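Local coordinates for type IV pilus assembly protein PilF (Thermus thermophilus HB8, PDB 5OIU) that probably powers type IV pilus assembly as a six-subunit AAA+ ATPase, turning the binding and hydrolysis of ATP into mechanical work, at residues V278-E283 with G327-H332; C285-K290 with K313-E318; T365-G370 with E383-T388. All coordinates share one frame; numbering follows the deposited sequence.

Interaction 1 is the hub of the three, joining the nucleotide pocket, the zinc site and the C-terminal helices. Its segment 327-332 lies against the ATP, while Cys282 of 278-283 shares the zinc ion with Cys285 and Cys317 of interaction 2. The centres of interactions 1 and 2 are about 14 Å apart, and Val281 CG1 packs 3.8 Å from Gly314 N. Interaction 3, centre to centre about 11 Å from interaction 1, is tied to both of its strands: Arg279 NE forms a salt bridge with Glu383 OE2 (3.2 Å), and His332 N probably a hydrogen bond with Asp369 OD2 (3.0 Å). Interactions 2 and 3 do not touch, their nearest atoms lying about 9 Å apart.

Interaction 1 of 3, residues V278-E283 with G327-H332; sequences VRRVCE and GRYAIH. With ZN (zinc ion), chain S; ATP (adenosine-5'-triphosphate), chain Q.
Two side chains are swung away from their own backbone N to meet: Arg280, with CG anti to N (chi1 -173°) and the chain extended to NE, and Tyr329, whose ring leaves CB in the same sense (chi1 -154°). The planes stand almost upright on one another, 83° apart. Tyr329 CD2 sits over the centre of the guanidinium, 3.6 Å from Arg280 CZ, so the cation offers its face and the ring its edge; this is not a cation-pi stack.

The backbones carrying them, strands 269-281 and 328-336, pair antiparallel at the border of the nucleotide-binding sheet. Val278 and Tyr329 form a hydrogen-bonded pair, with Val278 N to Tyr329 O at 2.8 Å and Tyr329 N to Val278 O at 2.9 Å. Arg280 N reaches Gly327 O (3.0 Å) from well above the carbonyl plane, where the chain turns a corner at a residue whose backbone angles call for glycine. The side chains of Val278 and Ile331 cross at about a right angle, Val278 CG1 lying 3.9 Å from Ile331 CG2.

Both segments reach bound groups: Cys282 SG binds zinc at 2.4 Å, and Ala330 CB lies 3.6 Å from N6 of ATP. With Arg328 O 3.4 Å from ATP C2, the strand meets adenine through a methyl and a carbonyl, while the Arg328 guanidinium lies obliquely near ribose O4', where the nucleotide would probably feel its charge.

Interaction 2 of 3, residues C285-K290 with K313-E318; sequences CKVEVK and KGMGCE. With ZN (zinc ion), chain S.
The peptide carbonyls of Cys285 and Lys313 are the flat groups, and each is met differently by the opposing segment. Met315 N comes from above the carbonyl plane of Cys285, 40° out of it, yet its N-H points almost straight at Cys285 O over 3.0 Å. Lys313 O has Val287 N nearly in line with its C=O at 3.0 Å, but the N-H itself is bent away from that line. The CA of Lys286 also approaches Lys313 O, in a CA-H...O contact.

Val287 and Lys313 complete a hydrogen-bonded antiparallel pair through Lys313 N to Val287 O, 3.1 Å. Next to it, Lys286 and Gly314 form a non-hydrogen-bonded pair. Strands 286-289 and 311-314 thus make a small two-stranded ribbon, one end of which opens into the zinc site. On the face bearing Val287 and Lys313, Val287 CG1 packs obliquely on Met315 CG, 3.9 Å away. On the face of Lys286, that side chain carries NZ off to the carbonyl of Gly377.

At the metal end, chi1 of 58° tucks Cys285 SG between its own backbone N and carbonyl carbon, directing it both to zinc, 2.4 Å away, and to Gly316 N, which gives it a weak hydrogen bond of 3.1 Å. Cys317 SG stands farther from zinc, at 2.7 Å, while its CB lies 4.0 Å from Cys285 CB. Cys282 and Cys320 complete the site, two CxxC pairs supplying the four sulfurs.

A CB on Gly314 would probably crowd Cys285 SG, and the backbone angles of Gly316 by themselves call for glycine. The metal and the amide of Gly316 would together draw off part of the negative charge expected on that sulfur, consistent with a structural zinc site, as four-cysteine sites commonly are.

Interaction 3 of 3, residues T365-G370 with E383-T388; sequences TLREDG and EVLART
Arg367 and Thr388 bury more surface in this contact than any other residues, and they meet along the length of the arginine. With CG anti to its backbone N (chi1 -178°), Arg367 runs obliquely past Thr388, its CB and CG each 3.8 Å from Thr388 OG1, before bending at chi3 to turn the guanidinium toward the end of the other segment. Arg367 NE then gives Thr388 OG1 a weak hydrogen bond of 3.4 Å. Arg367 NH2 lies close to Thr388 O, but the angle is too poor for a bond; a water instead accepts from NH2 at 2.9 Å and donates to Leu385 O. The threonine hydroxyl works in both directions, since it also donates to Val384 O one helical turn back, and its methyl CG2 rests 3.8 Å from Leu366 CB.

These residues join two helices, 366-374 and 381-387, that run antiparallel as a helical hairpin, with segment axes 9.3 Å apart and 170° between their directions. The first begins with a capping box, in which Thr365 OG1 accepts from Glu368 N and Glu368 OE1 accepts from Thr365 N. With Arg367 cut back to an alanine, Thr388 OG1 would probably lose this donor and the bridging water its link across the hairpin.

Val384, third in buried surface, fits against Gly370. Its CG2 comes to 3.3 Å from Gly370 O, and any CB on the glycine would clash with Val384 CG1, which is how the two backbones come so near. Leu366 also packs on Ile331 of strand 328-336, while Phe263 and Asn264 of a neighbouring subunit lie against Arg367 and Leu385, respectively.

Interaction 1 of 3, residues V278-E283 with G327-H332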
loop_
_atom_site.group_PDB
_atom_site.type_symbol
_atom_site.label_atom_id
_atom_site.label_comp_id
_atom_site.label_asym_id
_atom_site.label_seq_id
_atom_site.Cartn_x
_atom_site.Cartn_y
_atom_site.Cartn_z
ATOM N N VAL C 278 -19.584 -29.880 6.822
ATOM C CA VAL C 278 -18.880 -31.017 7.412
ATOM C C VAL C 278 -19.752 -32.248 7.262
ATOM O O VAL C 278 -20.981 -32.166 7.169
ATOM C CB VAL C 278 -18.511 -30.861 8.908
ATOM C CG1 VAL C 278 -17.682 -29.626 9.166
ATOM C CG2 VAL C 278 -19.748 -30.868 9.750
ATOM N N ARG C 279 -19.103 -33.404 7.262
ATOM C CA ARG C 279 -19.824 -34.658 7.179
ATOM C C ARG C 279 -20.396 -35.015 8.545
ATOM O O ARG C 279 -19.796 -34.740 9.593
ATOM C CB ARG C 279 -18.913 -35.768 6.670
ATOM C CG ARG C 279 -18.676 -35.683 5.186
ATOM C CD ARG C 279 -18.009 -36.929 4.693
ATOM N NE ARG C 279 -16.680 -37.057 5.272
ATOM C CZ ARG C 279 -15.943 -38.166 5.241
ATOM N NH1 ARG C 279 -16.401 -39.272 4.661
ATOM N NH2 ARG C 279 -14.740 -38.164 5.797
ATOM N N ARG C 280 -21.564 -35.638 8.516
ATOM C CA ARG C 280 -22.389 -35.866 9.685
ATOM C C ARG C 280 -22.234 -37.306 10.165
ATOM O O ARG C 280 -22.398 -38.245 9.378
ATOM C CB ARG C 280 -23.836 -35.566 9.323
ATOM C CG ARG C 280 -24.771 -35.589 10.470
ATOM C CD ARG C 280 -26.079 -34.993 10.044
ATOM N NE ARG C 280 -26.916 -34.736 11.205
ATOM C CZ ARG C 280 -28.061 -34.073 11.157
ATOM N NH1 ARG C 280 -28.504 -33.603 9.991
ATOM N NH2 ARG C 280 -28.753 -33.886 12.273
ATOM N N VAL C 281 -21.923 -37.479 11.453
ATOM C CA VAL C 281 -21.693 -38.819 11.987
ATOM C C VAL C 281 -22.958 -39.662 11.863
ATOM O O VAL C 281 -24.054 -39.219 12.232
ATOM C CB VAL C 281 -21.239 -38.734 13.454
ATOM C CG1 VAL C 281 -21.199 -40.121 14.070
ATOM C CG2 VAL C 281 -19.876 -38.054 13.568
ATOM N N CYS C 282 -22.805 -40.887 11.355
ATOM C CA CYS C 282 -23.916 -41.833 11.322
ATOM C C CYS C 282 -24.506 -42.047 12.712
ATOM O O CYS C 282 -23.791 -42.117 13.715
ATOM C CB CYS C 282 -23.462 -43.175 10.746
ATOM S SG CYS C 282 -24.713 -44.517 10.885
ATOM N N GLU C 283 -25.827 -42.154 12.772
ATOM C CA GLU C 283 -26.494 -42.210 14.065
ATOM C C GLU C 283 -26.484 -43.595 14.684
ATOM O O GLU C 283 -26.700 -43.711 15.894
ATOM C CB GLU C 283 -27.939 -41.737 13.935
ATOM C CG GLU C 283 -28.068 -40.259 13.727
ATOM C CD GLU C 283 -27.737 -39.464 14.976
ATOM O OE1 GLU C 283 -27.285 -40.061 15.986
ATOM O OE2 GLU C 283 -27.942 -38.230 14.944
ATOM N N GLY C 327 -24.966 -37.887 5.395
ATOM C CA GLY C 327 -25.427 -36.513 5.318
ATOM C C GLY C 327 -24.343 -35.495 5.676
ATOM O O GLY C 327 -23.194 -35.819 6.035
ATOM N N ARG C 328 -24.723 -34.223 5.550
ATOM C CA ARG C 328 -23.823 -33.121 5.827
ATOM C C ARG C 328 -24.533 -32.123 6.727
ATOM O O ARG C 328 -25.758 -32.159 6.885
ATOM C CB ARG C 328 -23.330 -32.460 4.528
ATOM C CG ARG C 328 -22.913 -33.464 3.466
ATOM C CD ARG C 328 -22.793 -32.857 2.069
ATOM N NE ARG C 328 -21.490 -32.228 1.903
ATOM C CZ ARG C 328 -21.142 -31.469 0.870
ATOM N NH1 ARG C 328 -21.996 -31.234 -0.124
ATOM N NH2 ARG C 328 -19.926 -30.941 0.836
ATOM N N TYR C 329 -23.735 -31.246 7.337
ATOM C CA TYR C 329 -24.193 -30.268 8.317
ATOM C C TYR C 329 -23.302 -29.041 8.211
ATOM O O TYR C 329 -22.114 -29.151 7.905
ATOM C CB TYR C 329 -24.148 -30.849 9.727
ATOM C CG TYR C 329 -25.099 -30.253 10.746
ATOM C CD1 TYR C 329 -24.769 -29.099 11.434
ATOM C CD2 TYR C 329 -26.293 -30.890 11.069
ATOM C CE1 TYR C 329 -25.605 -28.575 12.401
ATOM C CE2 TYR C 329 -27.139 -30.380 12.030
ATOM C CZ TYR C 329 -26.792 -29.216 12.699
ATOM O OH TYR C 329 -27.631 -28.678 13.660
ATOM N N ALA C 330 -23.880 -27.872 8.428
ATOM C CA ALA C 330 -23.161 -26.636 8.186
ATOM C C ALA C 330 -22.554 -26.122 9.480
ATOM O O ALA C 330 -23.087 -26.354 10.568
ATOM C CB ALA C 330 -24.080 -25.574 7.588
ATOM N N ILE C 331 -21.417 -25.426 9.342
ATOM C CA ILE C 331 -20.777 -24.693 10.428
ATOM C C ILE C 331 -20.584 -23.245 9.978
ATOM O O ILE C 331 -20.371 -22.958 8.794
ATOM C CB ILE C 331 -19.437 -25.349 10.842
ATOM C CG1 ILE C 331 -18.341 -25.113 9.800
ATOM C CG2 ILE C 331 -19.601 -26.852 11.023
ATOM C CD1 ILE C 331 -17.104 -25.932 10.088
ATOM N N HIS C 332 -20.658 -22.320 10.934
ATOM C CA HIS C 332 -20.876 -20.927 10.584
ATOM C C HIS C 332 -19.906 -19.981 11.273
ATOM O O HIS C 332 -19.456 -20.208 12.399
ATOM C CB HIS C 332 -22.280 -20.513 10.934
ATOM C CG HIS C 332 -23.337 -21.338 10.270
ATOM N ND1 HIS C 332 -24.110 -22.254 10.957
ATOM C CD2 HIS C 332 -23.765 -21.370 8.986
ATOM C CE1 HIS C 332 -24.958 -22.823 10.121
ATOM N NE2 HIS C 332 -24.775 -22.299 8.919
HETATM ZN ZN ZN S . -22.999 -46.232 10.575
HETATM P PG ATP Q . -21.546 -23.117 -5.623
HETATM O O1G ATP Q . -20.126 -22.824 -5.147
HETATM O O2G ATP Q . -22.367 -21.877 -5.907
HETATM O O3G ATP Q . -21.644 -24.128 -6.736
HETATM P PB ATP Q . -22.909 -23.312 -3.099
HETATM O O1B ATP Q . -21.790 -22.769 -2.248
HETATM O O2B ATP Q . -24.085 -22.447 -3.488
HETATM O O3B ATP Q . -22.288 -23.941 -4.442
HETATM P PA ATP Q . -24.995 -25.163 -2.706
HETATM O O1A ATP Q . -26.166 -24.517 -2.017
HETATM O O2A ATP Q . -25.032 -25.306 -4.209
HETATM O O3A ATP Q . -23.553 -24.560 -2.320
HETATM O "O5'" ATP Q . -24.927 -26.615 -2.030
HETATM C "C5'" ATP Q . -23.974 -27.597 -2.429
HETATM C "C4'" ATP Q . -24.508 -28.941 -1.949
HETATM O "O4'" ATP Q . -24.547 -28.993 -0.519
HETATM C "C3'" ATP Q . -25.925 -29.139 -2.450
HETATM O "O3'" ATP Q . -25.971 -30.515 -2.875
HETATM C "C2'" ATP Q . -26.782 -28.820 -1.228
HETATM O "O2'" ATP Q . -28.074 -29.453 -1.221
HETATM C "C1'" ATP Q . -25.876 -29.221 -0.060
HETATM N N9 ATP Q . -26.086 -28.403 1.151
HETATM C C8 ATP Q . -26.086 -27.052 1.177
HETATM N N7 ATP Q . -26.292 -26.592 2.438
HETATM C C5 ATP Q . -26.437 -27.655 3.246
HETATM C C6 ATP Q . -26.681 -27.859 4.691
HETATM N N6 ATP Q . -26.827 -26.809 5.539
HETATM N N1 ATP Q . -26.756 -29.129 5.140
HETATM C C2 ATP Q . -26.611 -30.175 4.300
HETATM N N3 ATP Q . -26.384 -30.065 2.975
HETATM C C4 ATP Q . -26.290 -28.850 2.393
#

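Interaction 2 of 3, residues C285-K290 with K313-E318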
loop_
_atom_site.group_PDB
_atom_site.type_symbol
_atom_site.label_atom_id
_atom_site.label_comp_id
_atom_site.label_asym_id
_atom_site.label_seq_id
_atom_site.Cartn_x
_atom_site.Cartn_y
_atom_site.Cartn_z
ATOM N N CYS C 285 -23.952 -46.191 14.329
ATOM C CA CYS C 285 -22.684 -46.680 14.854
ATOM C C CYS C 285 -21.936 -45.597 15.619
ATOM O O CYS C 285 -20.719 -45.694 15.793
ATOM C CB CYS C 285 -21.806 -47.226 13.734
ATOM S SG CYS C 285 -21.476 -46.033 12.467
ATOM N N LYS C 286 -22.635 -44.567 16.073
ATOM C CA LYS C 286 -21.976 -43.497 16.797
ATOM C C LYS C 286 -21.447 -44.022 18.126
ATOM O O LYS C 286 -22.027 -44.915 18.742
ATOM C CB LYS C 286 -22.934 -42.322 17.019
ATOM C CG LYS C 286 -22.263 -41.097 17.611
ATOM C CD LYS C 286 -23.255 -40.031 18.062
ATOM C CE LYS C 286 -23.903 -39.315 16.898
ATOM N NZ LYS C 286 -24.585 -38.070 17.377
ATOM N N VAL C 287 -20.331 -43.452 18.576
ATOM C CA VAL C 287 -19.642 -43.963 19.749
ATOM C C VAL C 287 -18.827 -42.826 20.356
ATOM O O VAL C 287 -18.471 -41.866 19.668
ATOM C CB VAL C 287 -18.772 -45.181 19.362
ATOM C CG1 VAL C 287 -17.546 -44.748 18.597
ATOM C CG2 VAL C 287 -18.356 -45.883 20.582
ATOM N N GLU C 288 -18.565 -42.913 21.660
ATOM C CA GLU C 288 -17.801 -41.876 22.339
ATOM C C GLU C 288 -16.307 -42.107 22.163
ATOM O O GLU C 288 -15.847 -43.236 21.967
ATOM C CB GLU C 288 -18.134 -41.830 23.833
ATOM C CG GLU C 288 -19.276 -40.895 24.158
ATOM C CD GLU C 288 -19.494 -40.690 25.649
ATOM O OE1 GLU C 288 -18.610 -41.086 26.446
ATOM O OE2 GLU C 288 -20.553 -40.119 26.014
ATOM N N VAL C 289 -15.545 -41.018 22.205
ATOM C CA VAL C 289 -14.099 -41.093 22.377
ATOM C C VAL C 289 -13.723 -40.125 23.486
ATOM O O VAL C 289 -14.311 -39.044 23.613
ATOM C CB VAL C 289 -13.311 -40.795 21.077
ATOM C CG1 VAL C 289 -13.895 -41.550 19.902
ATOM C CG2 VAL C 289 -13.284 -39.324 20.779
ATOM N N LYS C 290 -12.800 -40.546 24.334
ATOM C CA LYS C 290 -12.272 -39.643 25.341
ATOM C C LYS C 290 -11.384 -38.652 24.612
ATOM O O LYS C 290 -10.422 -39.066 23.953
ATOM C CB LYS C 290 -11.491 -40.399 26.415
ATOM C CG LYS C 290 -10.780 -39.517 27.434
ATOM C CD LYS C 290 -11.741 -38.578 28.159
ATOM C CE LYS C 290 -10.973 -37.517 28.960
ATOM N NZ LYS C 290 -11.651 -37.161 30.250
ATOM N N LYS C 313 -17.427 -40.458 17.082
ATOM C CA LYS C 313 -17.152 -40.855 15.710
ATOM C C LYS C 313 -18.115 -41.970 15.342
ATOM O O LYS C 313 -18.832 -42.512 16.180
ATOM C CB LYS C 313 -15.696 -41.289 15.518
ATOM C CG LYS C 313 -15.413 -42.737 15.909
ATOM C CD LYS C 313 -13.940 -43.115 15.679
ATOM C CE LYS C 313 -13.790 -44.554 15.113
ATOM N NZ LYS C 313 -12.568 -45.304 15.575
ATOM N N GLY C 314 -18.139 -42.303 14.039
ATOM C CA GLY C 314 -18.902 -43.422 13.547
ATOM C C GLY C 314 -18.008 -44.625 13.320
ATOM O O GLY C 314 -17.040 -44.557 12.556
ATOM N N MET C 315 -18.335 -45.734 13.997
ATOM C CA MET C 315 -17.520 -46.935 13.866
ATOM C C MET C 315 -17.683 -47.587 12.505
ATOM O O MET C 315 -16.819 -48.375 12.110
ATOM C CB MET C 315 -17.857 -47.937 14.970
ATOM C CG MET C 315 -16.983 -47.800 16.211
ATOM S SD MET C 315 -15.223 -47.869 15.814
ATOM C CE MET C 315 -14.492 -47.441 17.404
ATOM N N GLY C 316 -18.751 -47.258 11.778
ATOM C CA GLY C 316 -18.998 -47.804 10.455
ATOM C C GLY C 316 -19.984 -48.955 10.502
ATOM O O GLY C 316 -19.761 -49.919 11.241
ATOM N N CYS C 317 -21.074 -48.877 9.734
ATOM C CA CYS C 317 -22.079 -49.934 9.746
ATOM C C CYS C 317 -22.848 -49.944 8.429
ATOM O O CYS C 317 -22.667 -49.080 7.567
ATOM C CB CYS C 317 -23.040 -49.777 10.928
ATOM S SG CYS C 317 -24.352 -48.568 10.677
ATOM N N GLU C 318 -23.741 -50.930 8.302
ATOM C CA GLU C 318 -24.476 -51.147 7.058
ATOM C C GLU C 318 -25.214 -49.892 6.588
ATOM O O GLU C 318 -25.328 -49.670 5.380
ATOM C CB GLU C 318 -25.464 -52.308 7.240
ATOM C CG GLU C 318 -24.931 -53.472 8.092
ATOM C CD GLU C 318 -25.339 -53.368 9.563
ATOM O OE1 GLU C 318 -26.557 -53.315 9.851
ATOM O OE2 GLU C 318 -24.433 -53.317 10.430
HETATM ZN ZN ZN S . -22.999 -46.232 10.575
#

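Interaction 3 of 3, residues T365-G370 with E383-T388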
loop_
_atom_site.group_PDB
_atom_site.type_symbol
_atom_site.label_atom_id
_atom_site.label_comp_id
_atom_site.label_asym_id
_atom_site.label_seq_id
_atom_site.Cartn_x
_atom_site.Cartn_y
_atom_site.Cartn_z
ATOM N N THR C 365 -15.815 -18.256 15.627
ATOM C CA THR C 365 -15.219 -18.660 14.357
ATOM C C THR C 365 -15.784 -19.995 13.895
ATOM O O THR C 365 -16.411 -20.728 14.658
ATOM C CB THR C 365 -13.697 -18.821 14.441
ATOM O OG1 THR C 365 -13.383 -19.888 15.344
ATOM C CG2 THR C 365 -13.024 -17.567 14.875
ATOM N N LEU C 366 -15.501 -20.308 12.625
ATOM C CA LEU C 366 -15.852 -21.599 12.047
ATOM C C LEU C 366 -15.411 -22.765 12.934
ATOM O O LEU C 366 -16.169 -23.713 13.170
ATOM C CB LEU C 366 -15.198 -21.735 10.677
ATOM C CG LEU C 366 -15.689 -20.980 9.456
ATOM C CD1 LEU C 366 -14.798 -21.362 8.264
ATOM C CD2 LEU C 366 -17.161 -21.291 9.206
ATOM N N ARG C 367 -14.163 -22.724 13.402
ATOM C CA ARG C 367 -13.621 -23.856 14.139
ATOM C C ARG C 367 -14.226 -23.937 15.533
ATOM O O ARG C 367 -14.503 -25.037 16.038
ATOM C CB ARG C 367 -12.105 -23.741 14.202
ATOM C CG ARG C 367 -11.424 -24.889 14.892
ATOM C CD ARG C 367 -9.970 -24.550 15.068
ATOM N NE ARG C 367 -9.175 -24.929 13.911
ATOM C CZ ARG C 367 -8.080 -24.283 13.511
ATOM N NH1 ARG C 367 -7.656 -23.203 14.176
ATOM N NH2 ARG C 367 -7.410 -24.722 12.446
ATOM N N GLU C 368 -14.463 -22.781 16.159
ATOM C CA GLU C 368 -15.212 -22.757 17.410
ATOM C C GLU C 368 -16.616 -23.325 17.213
ATOM O O GLU C 368 -17.058 -24.202 17.966
ATOM C CB GLU C 368 -15.260 -21.329 17.953
ATOM C CG GLU C 368 -13.983 -20.886 18.684
ATOM C CD GLU C 368 -13.820 -19.374 18.700
ATOM O OE1 GLU C 368 -14.775 -18.679 18.310
ATOM O OE2 GLU C 368 -12.742 -18.869 19.092
ATOM N N ASP C 369 -17.326 -22.852 16.187
ATOM C CA ASP C 369 -18.640 -23.403 15.876
ATOM C C ASP C 369 -18.539 -24.891 15.568
ATOM O O ASP C 369 -19.337 -25.701 16.063
ATOM C CB ASP C 369 -19.265 -22.640 14.699
ATOM C CG ASP C 369 -20.765 -22.930 14.528
ATOM O OD1 ASP C 369 -21.572 -22.448 15.367
ATOM O OD2 ASP C 369 -21.139 -23.622 13.544
ATOM N N GLY C 370 -17.558 -25.272 14.750
ATOM C CA GLY C 370 -17.402 -26.675 14.417
ATOM C C GLY C 370 -17.141 -27.511 15.648
ATOM O O GLY C 370 -17.700 -28.596 15.800
ATOM N N GLU C 383 -13.381 -33.869 10.827
ATOM C CA GLU C 383 -14.134 -33.105 9.839
ATOM C C GLU C 383 -13.997 -31.614 10.087
ATOM O O GLU C 383 -13.729 -30.841 9.162
ATOM C CB GLU C 383 -15.604 -33.514 9.866
ATOM C CG GLU C 383 -15.909 -34.685 8.981
ATOM C CD GLU C 383 -15.642 -34.376 7.526
ATOM O OE1 GLU C 383 -16.255 -33.420 7.021
ATOM O OE2 GLU C 383 -14.820 -35.076 6.888
ATOM N N VAL C 384 -14.142 -31.198 11.346
ATOM C CA VAL C 384 -14.013 -29.782 11.682
ATOM C C VAL C 384 -12.622 -29.272 11.317
ATOM O O VAL C 384 -12.472 -28.296 10.568
ATOM C CB VAL C 384 -14.326 -29.556 13.169
ATOM C CG1 VAL C 384 -13.906 -28.162 13.588
ATOM C CG2 VAL C 384 -15.820 -29.797 13.433
ATOM N N LEU C 385 -11.582 -29.918 11.858
ATOM C CA LEU C 385 -10.210 -29.512 11.559
ATOM C C LEU C 385 -9.944 -29.492 10.064
ATOM O O LEU C 385 -9.222 -28.621 9.570
ATOM C CB LEU C 385 -9.222 -30.441 12.245
ATOM C CG LEU C 385 -9.418 -30.538 13.741
ATOM C CD1 LEU C 385 -8.377 -31.483 14.333
ATOM C CD2 LEU C 385 -9.309 -29.157 14.356
ATOM N N ALA C 386 -10.513 -30.450 9.326
ATOM C CA ALA C 386 -10.337 -30.463 7.876
ATOM C C ALA C 386 -10.805 -29.155 7.254
ATOM O O ALA C 386 -10.107 -28.558 6.424
ATOM C CB ALA C 386 -11.094 -31.644 7.270
ATOM N N ARG C 387 -11.984 -28.675 7.680
ATOM C CA ARG C 387 -12.666 -27.555 7.045
ATOM C C ARG C 387 -12.096 -26.201 7.424
ATOM O O ARG C 387 -12.509 -25.199 6.839
ATOM C CB ARG C 387 -14.154 -27.570 7.403
ATOM C CG ARG C 387 -14.995 -28.586 6.684
ATOM C CD ARG C 387 -14.815 -28.510 5.181
ATOM N NE ARG C 387 -13.826 -29.485 4.770
ATOM C CZ ARG C 387 -14.049 -30.790 4.736
ATOM N NH1 ARG C 387 -15.254 -31.250 5.064
ATOM N NH2 ARG C 387 -13.075 -31.628 4.361
ATOM N N THR C 388 -11.179 -26.132 8.375
ATOM C CA THR C 388 -10.883 -24.847 8.984
ATOM C C THR C 388 -9.394 -24.592 9.058
ATOM O O THR C 388 -8.899 -24.082 10.064
ATOM C CB THR C 388 -11.488 -24.755 10.381
ATOM O OG1 THR C 388 -10.976 -25.825 11.196
ATOM C CG2 THR C 388 -13.015 -24.827 10.313
HETATM O O HOH W 1 -7.713 -27.382 11.352
#